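PDB 1Q40: mRNA export factor MEX67 from Candida albicans, which probably helps carry mRNA out of the nucleus, its NTF2-like domain pairing with a smaller partner protein. Local coordinates for residues Phe45-Asp50 with Leu204-Tyr209; Thr68-Tyr73 with Ser179-Asp184. All blocks are in the same frame, centred on the assembly; numbering follows the deposited sequence.

Interaction 1 (Phe45-Asp50 with Leu204-Tyr209)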
loop_
_atom_site.group_PDB
_atom_site.type_symbol
_atom_site.label_atom_id
_atom_site.label_comp_id
_atom_site.label_asym_id
_atom_site.label_seq_id
_atom_site.Cartn_x
_atom_site.Cartn_y
_atom_site.Cartn_z
ATOM N N PHE B 45 -8.696 -5.331 11.672
ATOM C CA PHE B 45 -8.951 -5.354 10.243
ATOM C C PHE B 45 -9.621 -4.074 9.784
ATOM O O PHE B 45 -10.565 -3.601 10.407
ATOM C CB PHE B 45 -9.870 -6.510 9.860
ATOM C CG PHE B 45 -10.255 -6.511 8.406
ATOM C CD1 PHE B 45 -9.342 -6.902 7.439
ATOM C CD2 PHE B 45 -11.538 -6.125 8.005
ATOM C CE1 PHE B 45 -9.689 -6.901 6.082
ATOM C CE2 PHE B 45 -11.883 -6.115 6.654
ATOM C CZ PHE B 45 -10.959 -6.501 5.698
ATOM N N SER B 46 -9.149 -3.527 8.671
ATOM C CA SER B 46 -9.927 -2.543 7.939
ATOM C C SER B 46 -9.670 -2.647 6.442
ATOM O O SER B 46 -8.652 -3.199 5.991
ATOM C CB SER B 46 -9.676 -1.126 8.465
ATOM O OG SER B 46 -8.295 -0.845 8.619
HETATM N N MSE B 47 -10.645 -2.162 5.679
HETATM C CA MSE B 47 -10.605 -2.159 4.226
HETATM C C MSE B 47 -10.718 -0.715 3.723
HETATM O O MSE B 47 -11.498 0.081 4.261
HETATM C CB MSE B 47 -11.741 -3.030 3.663
HETATM C CG MSE B 47 -11.825 -3.076 2.139
HETATM SE SE MSE B 47 -12.914 -1.614 1.396
HETATM C CE MSE B 47 -14.510 -1.856 2.413
ATOM N N GLN B 48 -9.921 -0.388 2.709
ATOM C CA GLN B 48 -9.904 0.956 2.103
ATOM C C GLN B 48 -10.079 0.854 0.584
ATOM O O GLN B 48 -9.539 -0.052 -0.045
ATOM C CB GLN B 48 -8.584 1.685 2.485
ATOM C CG GLN B 48 -7.278 0.947 2.078
ATOM C CD GLN B 48 -5.985 1.657 2.528
ATOM O OE1 GLN B 48 -5.809 2.852 2.292
ATOM N NE2 GLN B 48 -5.089 0.909 3.162
ATOM N N VAL B 49 -10.849 1.769 -0.002
ATOM C CA VAL B 49 -11.024 1.866 -1.445
ATOM C C VAL B 49 -10.181 3.034 -1.982
ATOM O O VAL B 49 -10.200 4.140 -1.427
ATOM C CB VAL B 49 -12.505 2.084 -1.836
ATOM C CG1 VAL B 49 -12.649 2.366 -3.332
ATOM C CG2 VAL B 49 -13.338 0.885 -1.427
ATOM N N ASP B 50 -9.436 2.760 -3.051
ATOM C CA ASP B 50 -8.717 3.787 -3.826
ATOM C C ASP B 50 -9.268 3.830 -5.256
ATOM O O ASP B 50 -8.762 3.167 -6.149
ATOM C CB ASP B 50 -7.218 3.469 -3.850
ATOM C CG ASP B 50 -6.396 4.535 -4.569
ATOM O OD1 ASP B 50 -6.970 5.537 -5.075
ATOM O OD2 ASP B 50 -5.148 4.444 -4.675
ATOM N N LEU B 204 -6.800 -4.383 3.826
ATOM C CA LEU B 204 -7.163 -4.735 2.466
ATOM C C LEU B 204 -7.421 -3.444 1.710
ATOM O O LEU B 204 -8.228 -2.634 2.146
ATOM C CB LEU B 204 -8.446 -5.571 2.462
ATOM C CG LEU B 204 -9.076 -5.936 1.111
ATOM C CD1 LEU B 204 -8.098 -6.655 0.193
ATOM C CD2 LEU B 204 -10.299 -6.790 1.330
ATOM N N LEU B 205 -6.734 -3.267 0.581
ATOM C CA LEU B 205 -6.936 -2.133 -0.300
ATOM C C LEU B 205 -7.580 -2.618 -1.598
ATOM O O LEU B 205 -7.071 -3.536 -2.239
ATOM C CB LEU B 205 -5.611 -1.429 -0.596
ATOM C CG LEU B 205 -5.744 -0.082 -1.345
ATOM C CD1 LEU B 205 -4.684 0.880 -0.896
ATOM C CD2 LEU B 205 -5.639 -0.242 -2.865
ATOM N N ILE B 206 -8.687 -1.978 -1.972
ATOM C CA ILE B 206 -9.481 -2.317 -3.158
ATOM C C ILE B 206 -9.367 -1.178 -4.169
ATOM O O ILE B 206 -9.523 -0.009 -3.811
ATOM C CB ILE B 206 -10.958 -2.513 -2.746
ATOM C CG1 ILE B 206 -11.091 -3.641 -1.706
ATOM C CG2 ILE B 206 -11.843 -2.789 -3.965
ATOM C CD1 ILE B 206 -10.721 -5.037 -2.233
ATOM N N ARG B 207 -9.086 -1.528 -5.423
ATOM C CA ARG B 207 -8.837 -0.571 -6.497
ATOM C C ARG B 207 -9.284 -1.136 -7.869
ATOM O O ARG B 207 -9.615 -2.335 -7.990
ATOM C CB ARG B 207 -7.356 -0.144 -6.505
ATOM C CG ARG B 207 -6.355 -1.294 -6.519
ATOM C CD ARG B 207 -4.903 -0.864 -6.414
ATOM N NE ARG B 207 -3.995 -2.003 -6.327
ATOM C CZ ARG B 207 -3.444 -2.612 -7.375
ATOM N NH1 ARG B 207 -2.628 -3.640 -7.178
ATOM N NH2 ARG B 207 -3.708 -2.214 -8.617
ATOM N N PRO B 208 -9.363 -0.277 -8.888
ATOM C CA PRO B 208 -9.808 -0.735 -10.207
ATOM C C PRO B 208 -8.921 -1.864 -10.741
ATOM O O PRO B 208 -7.703 -1.878 -10.529
ATOM C CB PRO B 208 -9.706 0.521 -11.072
ATOM C CG PRO B 208 -9.829 1.660 -10.092
ATOM C CD PRO B 208 -9.089 1.173 -8.879
ATOM N N TYR B 209 -9.555 -2.830 -11.382
ATOM C CA TYR B 209 -8.850 -3.933 -12.013
ATOM C C TYR B 209 -7.908 -3.415 -13.082
ATOM O O TYR B 209 -8.275 -2.533 -13.876
ATOM C CB TYR B 209 -9.848 -4.883 -12.656
ATOM C CG TYR B 209 -9.205 -5.979 -13.467
ATOM C CD1 TYR B 209 -8.307 -6.868 -12.883
ATOM C CD2 TYR B 209 -9.485 -6.117 -14.827
ATOM C CE1 TYR B 209 -7.714 -7.881 -13.629
ATOM C CE2 TYR B 209 -8.899 -7.130 -15.586
ATOM C CZ TYR B 209 -8.013 -8.005 -14.978
ATOM O OH TYR B 209 -7.434 -9.012 -15.714
#
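The ring of Phe45 meets Leu204 obliquely, its CE1 lying 4.1 Å from Leu204 CB, while the backbone N of Met47 sits over one ring face, offset toward the rim. Phe104 of helix 96-105 makes an edge-to-face contact with the same ring, which places it between sheet and helix. With CG anti to the backbone N (chi1 175°), Phe45 runs alongside Leu204 and points the same way.

Four backbone bonds establish parallel pairing. Leu204 N donates to Ser46 O (3.1 Å) and Gln48 N to Leu204 O (2.9 Å); Ile206 N then donates to Gln48 O, and Asp50 N to Ile206 O. All are straight, with angles at hydrogen of at least 163°. The axes of the two short strand segments approach to 4.7 Å, with their directions 20° apart.

On the face of Met47, Leu204 and Ile206, the bent selenomethionine chain of Met47 crosses Ile206, bringing its CG to 4.0 Å from Ile206 CG1. Ile206 also packs on Phe142 of the next-but-one strand. On the reverse face, Gln48 CD lies 3.7 Å from Leu205 CD1, and Asp50 CB reaches Leu205 CD2. The polar ends there turn to another protein's chain: Ser46 OG, Gln48 OE1 and Asp50 OD2 all hydrogen-bond to polar or acidic side chains on it, and Asp50 OD2 also hydrogen-bonds to His53 ND1 of its own chain.

One face facing the domain's own helix and core, the other receiving a partner chain, is characteristic of the curved sheet of NTF2-like domains, whose dimers form through that sheet.

Interaction 2 (Thr68-Tyr73 with Ser179-Asp184)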
loop_
_atom_site.group_PDB
_atom_site.type_symbol
_atom_site.label_atom_id
_atom_site.label_comp_id
_atom_site.label_asym_id
_atom_site.label_seq_id
_atom_site.Cartn_x
_atom_site.Cartn_y
_atom_site.Cartn_z
ATOM N N THR B 68 -15.340 1.830 -12.651
ATOM C CA THR B 68 -15.666 0.767 -11.706
ATOM C C THR B 68 -16.711 1.242 -10.715
ATOM O O THR B 68 -16.581 2.327 -10.146
ATOM C CB THR B 68 -14.397 0.371 -10.914
ATOM O OG1 THR B 68 -13.350 -0.025 -11.812
ATOM C CG2 THR B 68 -14.645 -0.857 -10.053
ATOM N N ASP B 69 -17.735 0.423 -10.500
ATOM C CA ASP B 69 -18.721 0.666 -9.455
ATOM C C ASP B 69 -18.255 0.036 -8.134
ATOM O O ASP B 69 -18.219 -1.190 -7.993
ATOM C CB ASP B 69 -20.091 0.124 -9.878
ATOM C CG ASP B 69 -21.223 0.626 -8.994
ATOM O OD1 ASP B 69 -22.283 1.059 -9.535
ATOM O OD2 ASP B 69 -21.153 0.615 -7.750
ATOM N N PHE B 70 -17.898 0.880 -7.169
ATOM C CA PHE B 70 -17.447 0.423 -5.849
ATOM C C PHE B 70 -18.563 0.385 -4.781
ATOM O O PHE B 70 -18.264 0.386 -3.586
ATOM C CB PHE B 70 -16.312 1.319 -5.348
ATOM C CG PHE B 70 -15.041 1.196 -6.137
ATOM C CD1 PHE B 70 -14.692 2.154 -7.083
ATOM C CD2 PHE B 70 -14.176 0.142 -5.907
ATOM C CE1 PHE B 70 -13.496 2.043 -7.798
ATOM C CE2 PHE B 70 -12.984 0.015 -6.616
ATOM C CZ PHE B 70 -12.638 0.969 -7.565
ATOM N N GLY B 71 -19.827 0.348 -5.215
ATOM C CA GLY B 71 -20.992 0.376 -4.334
ATOM C C GLY B 71 -21.025 -0.525 -3.106
ATOM O O GLY B 71 -21.504 -0.109 -2.062
ATOM N N TYR B 72 -20.523 -1.754 -3.206
ATOM C CA TYR B 72 -20.496 -2.660 -2.045
ATOM C C TYR B 72 -19.425 -2.311 -0.998
ATOM O O TYR B 72 -19.511 -2.742 0.150
ATOM C CB TYR B 72 -20.289 -4.111 -2.500
ATOM C CG TYR B 72 -21.549 -4.795 -3.003
ATOM C CD1 TYR B 72 -21.577 -5.432 -4.238
ATOM C CD2 TYR B 72 -22.710 -4.797 -2.237
ATOM C CE1 TYR B 72 -22.742 -6.053 -4.706
ATOM C CE2 TYR B 72 -23.875 -5.406 -2.691
ATOM C CZ TYR B 72 -23.882 -6.039 -3.919
ATOM O OH TYR B 72 -25.037 -6.646 -4.340
ATOM N N TYR B 73 -18.432 -1.527 -1.406
ATOM C CA TYR B 73 -17.241 -1.237 -0.617
ATOM C C TYR B 73 -17.210 0.145 0.042
ATOM O O TYR B 73 -16.520 0.342 1.053
ATOM C CB TYR B 73 -16.035 -1.316 -1.536
ATOM C CG TYR B 73 -15.805 -2.671 -2.153
ATOM C CD1 TYR B 73 -15.015 -3.613 -1.511
ATOM C CD2 TYR B 73 -16.368 -3.010 -3.371
ATOM C CE1 TYR B 73 -14.791 -4.866 -2.056
ATOM C CE2 TYR B 73 -16.139 -4.281 -3.949
ATOM C CZ TYR B 73 -15.339 -5.191 -3.289
ATOM O OH TYR B 73 -15.090 -6.446 -3.804
ATOM N N SER B 179 -17.908 -7.187 -10.474
ATOM C CA SER B 179 -16.809 -7.038 -11.424
ATOM C C SER B 179 -15.478 -7.413 -10.776
ATOM O O SER B 179 -15.362 -7.491 -9.550
ATOM C CB SER B 179 -16.724 -5.590 -11.944
ATOM O OG SER B 179 -16.112 -4.720 -10.978
ATOM N N LYS B 180 -14.473 -7.618 -11.617
ATOM C CA LYS B 180 -13.119 -7.844 -11.162
ATOM C C LYS B 180 -12.629 -6.603 -10.432
ATOM O O LYS B 180 -13.034 -5.498 -10.754
ATOM C CB LYS B 180 -12.175 -8.127 -12.338
ATOM C CG LYS B 180 -12.492 -9.405 -13.083
ATOM C CD LYS B 180 -11.547 -9.595 -14.258
ATOM C CE LYS B 180 -10.399 -10.535 -13.915
ATOM N NZ LYS B 180 -10.401 -11.750 -14.769
ATOM N N LYS B 181 -11.778 -6.809 -9.432
ATOM C CA LYS B 181 -11.055 -5.718 -8.780
ATOM C C LYS B 181 -9.577 -6.101 -8.642
ATOM O O LYS B 181 -9.237 -7.269 -8.611
ATOM C CB LYS B 181 -11.630 -5.438 -7.391
ATOM C CG LYS B 181 -13.143 -5.197 -7.337
ATOM C CD LYS B 181 -13.524 -3.823 -7.851
ATOM C CE LYS B 181 -14.964 -3.475 -7.478
ATOM N NZ LYS B 181 -15.936 -4.489 -7.980
ATOM N N SER B 182 -8.701 -5.109 -8.575
ATOM C CA SER B 182 -7.327 -5.360 -8.149
ATOM C C SER B 182 -7.233 -4.984 -6.681
ATOM O O SER B 182 -8.123 -4.318 -6.143
ATOM C CB SER B 182 -6.320 -4.593 -9.000
ATOM O OG SER B 182 -6.196 -5.209 -10.269
ATOM N N PHE B 183 -6.185 -5.458 -6.022
ATOM C CA PHE B 183 -6.048 -5.267 -4.586
ATOM C C PHE B 183 -4.629 -5.498 -4.084
ATOM O O PHE B 183 -3.787 -6.116 -4.753
ATOM C CB PHE B 183 -6.975 -6.238 -3.842
ATOM C CG PHE B 183 -6.434 -7.638 -3.771
ATOM C CD1 PHE B 183 -5.681 -8.051 -2.670
ATOM C CD2 PHE B 183 -6.639 -8.525 -4.815
ATOM C CE1 PHE B 183 -5.142 -9.333 -2.611
ATOM C CE2 PHE B 183 -6.112 -9.828 -4.767
ATOM C CZ PHE B 183 -5.371 -10.235 -3.664
ATOM N N ASP B 184 -4.408 -4.998 -2.868
ATOM C CA ASP B 184 -3.226 -5.277 -2.068
ATOM C C ASP B 184 -3.687 -5.582 -0.646
ATOM O O ASP B 184 -4.584 -4.932 -0.135
ATOM C CB ASP B 184 -2.297 -4.074 -2.071
ATOM C CG ASP B 184 -2.185 -3.423 -3.448
ATOM O OD1 ASP B 184 -1.273 -3.825 -4.225
ATOM O OD2 ASP B 184 -2.971 -2.508 -3.823
HETATM O O HOH W 1 -12.347 -2.501 -12.067
HETATM O O HOH W 2 -18.593 -3.460 -9.422
#
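Lys181 NZ, at the tip of a side chain against whose outer part Thr68, Phe70 and Tyr73 pack, is gripped from several quarters. Its main partners are Ser179 OG, to which it donates at 3.0 Å, water 2, whose oxygen is 3.2 Å from NZ, and Glu144 OE2, which forms a salt bridge with it. The approach to Ser179 O is weak and at most a shared bond. Here, in the NTF2-like fold, the loop after strand 44-49 lies against the start of strand 181-190.

Water 2 links the segments, accepting from Lys181 NZ and donating to Asp69 O, 2.7 Å from its oxygen; the direct contacts are made mostly by carbon. Kinks at chi2 (-75°) and chi4 (-57°) turn NZ of the lysine aside toward Ser179 and leave CE against the loop: it lies 3.7 Å from Thr68 CG2, 3.8 Å from Tyr73 CE2 and 4.0 Å from Phe70 CD2. Both rings are approached obliquely. Thr68 CG2 in turn rests over one face of Phe70, near the rim, and therefore packs on ring and lysine together.

The loop is held in shape by its own bonds. Asp69 OD2 accepts from Gly71 N at 2.9 Å, an Asx turn, and Tyr73 N donates to Phe70 O, which also lies in plane at the edge of the Tyr73 ring. Tyr73 OH hydrogen-bonds to Glu144 OE2, the same oxygen that pairs with Lys181; this shared carboxylate probably helps to stabilise the lysine's charge. Water 1 makes a second, weaker bridge: it sits 2.7 Å from Thr68 OG1 and reaches Lys180 O only weakly, while Ser179 OG donates to that same Lys180 O from 41° out of the carbonyl plane.

In the fold
After the N-terminal helix 14-29 the chain enters strand 44-49, the first half of interaction 1, and then the loop holding 68-73. It passes through helices 86-91 and 96-105 and the strands up to 134-146 before 179-184 closes interaction 2. Strand 198-208 follows and closes interaction 1, so interaction 2 is nested inside the larger loop. Because 181-190 and 198-208 are antiparallel neighbours, the contacts share one sheet: Arg207 NE forms a salt bridge with Asp184 OD2 at 2.8 Å, and Met47 CE packs on Tyr73 O. Interaction 1 joins early and late strands; interaction 2 ties the intervening loop to the start of strand 181-190, beside strand 198-208.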